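Local coordinates for B-type Cna protein (Enterococcus faecium, PDB 6FWY), which is of unknown function but, as an LPXTG-anchored surface protein with a thioester domain, may attach covalently to host targets, at residues A194-M199 against V226-G231; F220-P225 against G231-K236. All blocks are in the same frame, centred on the assembly; numbering follows the deposited sequence.

Contact 1. Residues A194-M199 against V226-G231; sequences AKPAGM and VTTPSG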
# COMPACT_ATOMS: atom_id res chain seq x y z
N ALA A 194 1.64 18.50 30.83
CA ALA A 194 2.05 17.90 32.09
C ALA A 194 1.18 16.71 32.47
O ALA A 194 -0.04 16.79 32.40
CB ALA A 194 2.04 18.95 33.20
N LYS A 195 1.81 15.61 32.86
CA LYS A 195 1.10 14.44 33.37
C LYS A 195 0.91 14.59 34.87
O LYS A 195 1.89 14.81 35.59
CB LYS A 195 1.88 13.16 33.08
CG LYS A 195 1.85 12.77 31.63
CD LYS A 195 3.03 11.94 31.18
CE LYS A 195 2.82 10.52 31.64
NZ LYS A 195 3.79 9.65 30.92
N PRO A 196 -0.33 14.46 35.37
CA PRO A 196 -0.51 14.47 36.83
C PRO A 196 0.22 13.30 37.49
O PRO A 196 0.34 12.22 36.89
CB PRO A 196 -2.02 14.36 37.02
CG PRO A 196 -2.57 13.86 35.73
CD PRO A 196 -1.60 14.24 34.64
N ALA A 197 0.71 13.53 38.71
CA ALA A 197 1.37 12.48 39.49
C ALA A 197 0.42 11.31 39.71
O ALA A 197 -0.80 11.50 39.89
CB ALA A 197 1.82 13.04 40.83
N GLY A 198 0.98 10.09 39.64
CA GLY A 198 0.19 8.87 39.90
C GLY A 198 -0.76 8.49 38.77
O GLY A 198 -1.62 7.64 38.96
N MET A 199 -0.60 9.10 37.59
CA MET A 199 -1.40 8.74 36.43
C MET A 199 -1.04 7.32 35.98
O MET A 199 0.11 6.97 35.95
CB MET A 199 -1.17 9.74 35.29
CG MET A 199 -2.13 9.62 34.11
SD MET A 199 -1.43 10.41 32.65
CE MET A 199 -0.69 8.95 31.91
N VAL A 226 -8.05 10.95 42.07
CA VAL A 226 -9.05 11.97 42.47
C VAL A 226 -8.47 13.05 43.40
O VAL A 226 -9.09 14.07 43.62
CB VAL A 226 -10.33 11.35 43.10
CG1 VAL A 226 -11.05 10.44 42.10
CG2 VAL A 226 -10.05 10.61 44.41
N THR A 227 -7.28 12.82 43.94
CA THR A 227 -6.52 13.85 44.67
C THR A 227 -5.89 14.92 43.79
O THR A 227 -5.46 15.96 44.29
CB THR A 227 -5.45 13.22 45.59
OG1 THR A 227 -4.70 12.20 44.90
CG2 THR A 227 -6.12 12.54 46.77
N THR A 228 -5.85 14.70 42.48
CA THR A 228 -5.23 15.63 41.55
C THR A 228 -6.04 16.93 41.51
O THR A 228 -7.27 16.88 41.39
CB THR A 228 -5.17 15.01 40.15
OG1 THR A 228 -4.53 13.73 40.24
CG2 THR A 228 -4.40 15.89 39.17
N PRO A 229 -5.36 18.09 41.59
CA PRO A 229 -6.01 19.39 41.38
C PRO A 229 -6.78 19.48 40.06
O PRO A 229 -6.34 18.94 39.05
CB PRO A 229 -4.84 20.38 41.38
CG PRO A 229 -3.79 19.73 42.21
CD PRO A 229 -3.94 18.26 41.99
N SER A 230 -7.94 20.14 40.08
CA SER A 230 -8.80 20.27 38.91
C SER A 230 -8.01 20.74 37.69
O SER A 230 -7.18 21.63 37.80
CB SER A 230 -9.93 21.25 39.17
OG SER A 230 -10.75 20.80 40.25
N GLY A 231 -8.23 20.10 36.55
CA GLY A 231 -7.49 20.48 35.35
C GLY A 231 -7.66 19.56 34.16
O GLY A 231 -8.63 18.80 34.06
O HOH W 1 -2.09 13.81 40.70
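T228 has CG2 anti to its backbone N and OG1 beside that N (chi1 -53°), a rotation that presents both branches to P196 and its neighbour A197. The methyl does the touching: CG2 of T228 lies 3.6 Å from CB of P196, the ring carbon next to CA. The hydroxyl serves the polar half. OG1 of T228 stands 4.4 Å from O of A197, too far for a direct bond, and a water fills the interval, donating to A197 O at 2.8 Å and to T228 OG1 at 2.5 Å, the latter a short separation. The same hydroxyl is hydrogen-bonded to the carbonyl O of P225, which uses its proton, so that towards the water the oxygen can act as acceptor. Threonine suits the place because one short side chain offers a methyl to the proline and a hydroxyl to the water.

P196 opens a type II beta turn that ends at M199, closed by a weak bond from M199 N to P196 O. A197 and G198 are its corners, and G198, at the third position, takes the positive phi (75°) that glycine tolerates easily. W277 of strand 258-277 is touched by P196 and T228 alike. With one methyl-to-ring contact, one bridging water and 78 Å² buried, the chemistry implies a modest, partly hydrated surface junction between two loops.

Contact 2. Residues F220-P225 against G231-K236; sequences FTIKVP and GTLSFK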
# COMPACT_ATOMS: atom_id res chain seq x y z
N PHE A 220 -8.27 1.49 25.63
CA PHE A 220 -7.46 1.68 26.82
C PHE A 220 -8.11 2.71 27.71
O PHE A 220 -9.00 3.43 27.29
CB PHE A 220 -6.01 2.07 26.47
CG PHE A 220 -5.89 3.38 25.78
CD1 PHE A 220 -5.79 4.56 26.50
CD2 PHE A 220 -5.87 3.43 24.40
CE1 PHE A 220 -5.72 5.78 25.85
CE2 PHE A 220 -5.75 4.64 23.74
CZ PHE A 220 -5.70 5.82 24.47
N THR A 221 -7.64 2.78 28.95
CA THR A 221 -8.17 3.68 29.96
C THR A 221 -7.01 4.43 30.63
O THR A 221 -6.02 3.83 31.00
CB THR A 221 -9.04 2.92 30.96
OG1 THR A 221 -10.19 2.40 30.28
CG2 THR A 221 -9.53 3.81 32.09
N ILE A 222 -7.15 5.75 30.72
CA ILE A 222 -6.25 6.61 31.48
C ILE A 222 -6.92 6.87 32.83
O ILE A 222 -8.11 7.14 32.89
CB ILE A 222 -5.96 7.94 30.74
CG1 ILE A 222 -5.20 7.66 29.45
CG2 ILE A 222 -5.13 8.89 31.62
CD1 ILE A 222 -4.97 8.85 28.56
N LYS A 223 -6.13 6.78 33.90
CA LYS A 223 -6.62 6.98 35.26
C LYS A 223 -5.85 8.07 35.96
O LYS A 223 -4.63 8.03 36.02
CB LYS A 223 -6.53 5.67 36.04
CG LYS A 223 -7.32 4.55 35.39
CD LYS A 223 -7.72 3.48 36.37
CE LYS A 223 -8.51 2.39 35.67
NZ LYS A 223 -9.09 1.39 36.58
N VAL A 224 -6.57 9.05 36.50
CA VAL A 224 -5.99 10.23 37.13
C VAL A 224 -6.48 10.21 38.58
O VAL A 224 -7.69 10.17 38.80
CB VAL A 224 -6.46 11.53 36.42
CG1 VAL A 224 -5.92 12.78 37.12
CG2 VAL A 224 -6.03 11.52 34.95
N PRO A 225 -5.56 10.23 39.56
CA PRO A 225 -6.01 10.17 40.96
C PRO A 225 -6.99 11.29 41.32
O PRO A 225 -6.79 12.44 40.92
CB PRO A 225 -4.71 10.31 41.75
CG PRO A 225 -3.64 9.84 40.85
CD PRO A 225 -4.08 10.23 39.46
N GLY A 231 -8.23 20.10 36.55
CA GLY A 231 -7.49 20.48 35.35
C GLY A 231 -7.66 19.56 34.16
O GLY A 231 -8.63 18.80 34.06
N THR A 232 -6.69 19.64 33.26
CA THR A 232 -6.74 18.91 32.01
C THR A 232 -5.40 18.27 31.67
O THR A 232 -4.34 18.71 32.12
CB THR A 232 -7.12 19.83 30.83
OG1 THR A 232 -6.15 20.87 30.71
CG2 THR A 232 -8.51 20.45 31.04
N LEU A 233 -5.49 17.27 30.82
CA LEU A 233 -4.36 16.55 30.28
C LEU A 233 -4.62 16.42 28.78
O LEU A 233 -5.76 16.19 28.38
CB LEU A 233 -4.35 15.16 30.92
CG LEU A 233 -3.38 14.12 30.42
CD1 LEU A 233 -1.95 14.64 30.60
CD2 LEU A 233 -3.60 12.86 31.24
N SER A 234 -3.60 16.57 27.95
CA SER A 234 -3.75 16.35 26.52
C SER A 234 -2.73 15.34 26.00
O SER A 234 -1.63 15.25 26.52
CB SER A 234 -3.70 17.67 25.74
OG SER A 234 -2.42 18.28 25.85
N PHE A 235 -3.12 14.57 24.99
CA PHE A 235 -2.22 13.59 24.37
C PHE A 235 -2.62 13.27 22.93
O PHE A 235 -3.68 13.68 22.46
CB PHE A 235 -2.18 12.30 25.21
CG PHE A 235 -3.45 11.49 25.20
CD1 PHE A 235 -4.50 11.80 26.04
CD2 PHE A 235 -3.58 10.40 24.35
CE1 PHE A 235 -5.68 11.05 26.02
CE2 PHE A 235 -4.75 9.64 24.32
CZ PHE A 235 -5.80 9.97 25.16
N LYS A 236 -1.73 12.53 22.26
CA LYS A 236 -2.02 11.93 20.96
C LYS A 236 -1.40 10.53 20.93
O LYS A 236 -0.57 10.19 21.78
CB LYS A 236 -1.43 12.75 19.81
CG LYS A 236 0.06 12.96 19.88
CD LYS A 236 0.72 13.37 18.59
CE LYS A 236 2.23 13.35 18.77
NZ LYS A 236 2.93 14.00 17.63
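Aromatic and CH-pi contacts carry the middle of this interface, where I222 and F235 reach toward each other from opposing strands. CD1 of I222 sits over one face of the F235 ring, 3.9 Å from its centroid and 29° off the normal, a CH-pi contact. The methyl is displaced toward one side of the ring, and its nearest atom there is CE1 of F235 at 3.4 Å. The extended end of the isoleucine (chi2 174°) carries CD1 well beyond the backbone, far enough to meet the phenyl across the gap. F220 approaches the same ring near CE2: its CZ is 3.9 Å from CE2 of F235, which lies at the edge of the F220 ring and near its plane. One phenyl thus receives a methyl over a face and a second ring beside CE2. Y177 adds an edge-to-face partner for F235 and also meets the ring of F220.

Purely aliphatic packing continues the layer toward G231. The branch methyl CG2 of I222 lies 4.3 Å from CD2 of L233, a looser touch than the one at the phenyl. Branched and aromatic residues suit these inward positions, since all four touching residues are buried and present only carbon to one another.

The two strands face each other across a core: the axes of the two segments come within 10.5 Å, their directions 150° apart and so roughly antiparallel, each in a different sheet. Strand 218-225 lies between 172-181 and 200-203 in the five-stranded sheet, whereas 231-250 pairs with 185-191 and 258-277. M199, from the loop between strands 185-191 and 200-203, touches both I222 and L233, while L273 and W277 of strand 258-277 pack against F235 and L233 respectively.

How the contacts relate
Contact 1 and contact 2 have centres 9 Å apart, far from the centre of the chain at one end of this elongated molecule. Along the chain their segments alternate: 194-199, 220-225, 226-231, then 231-236, with G231 common to both contacts. The loop up to S230 joins the two strands of contact 2, and G231 begins the second, so the chain passes here from the five-stranded sheet to the larger one. The two contacts also touch directly, for A194 O is 3.4 Å from L233 CD1. Contact 2 is apolar filling between the two sheets, and the loops of contact 1 close the end of that layer.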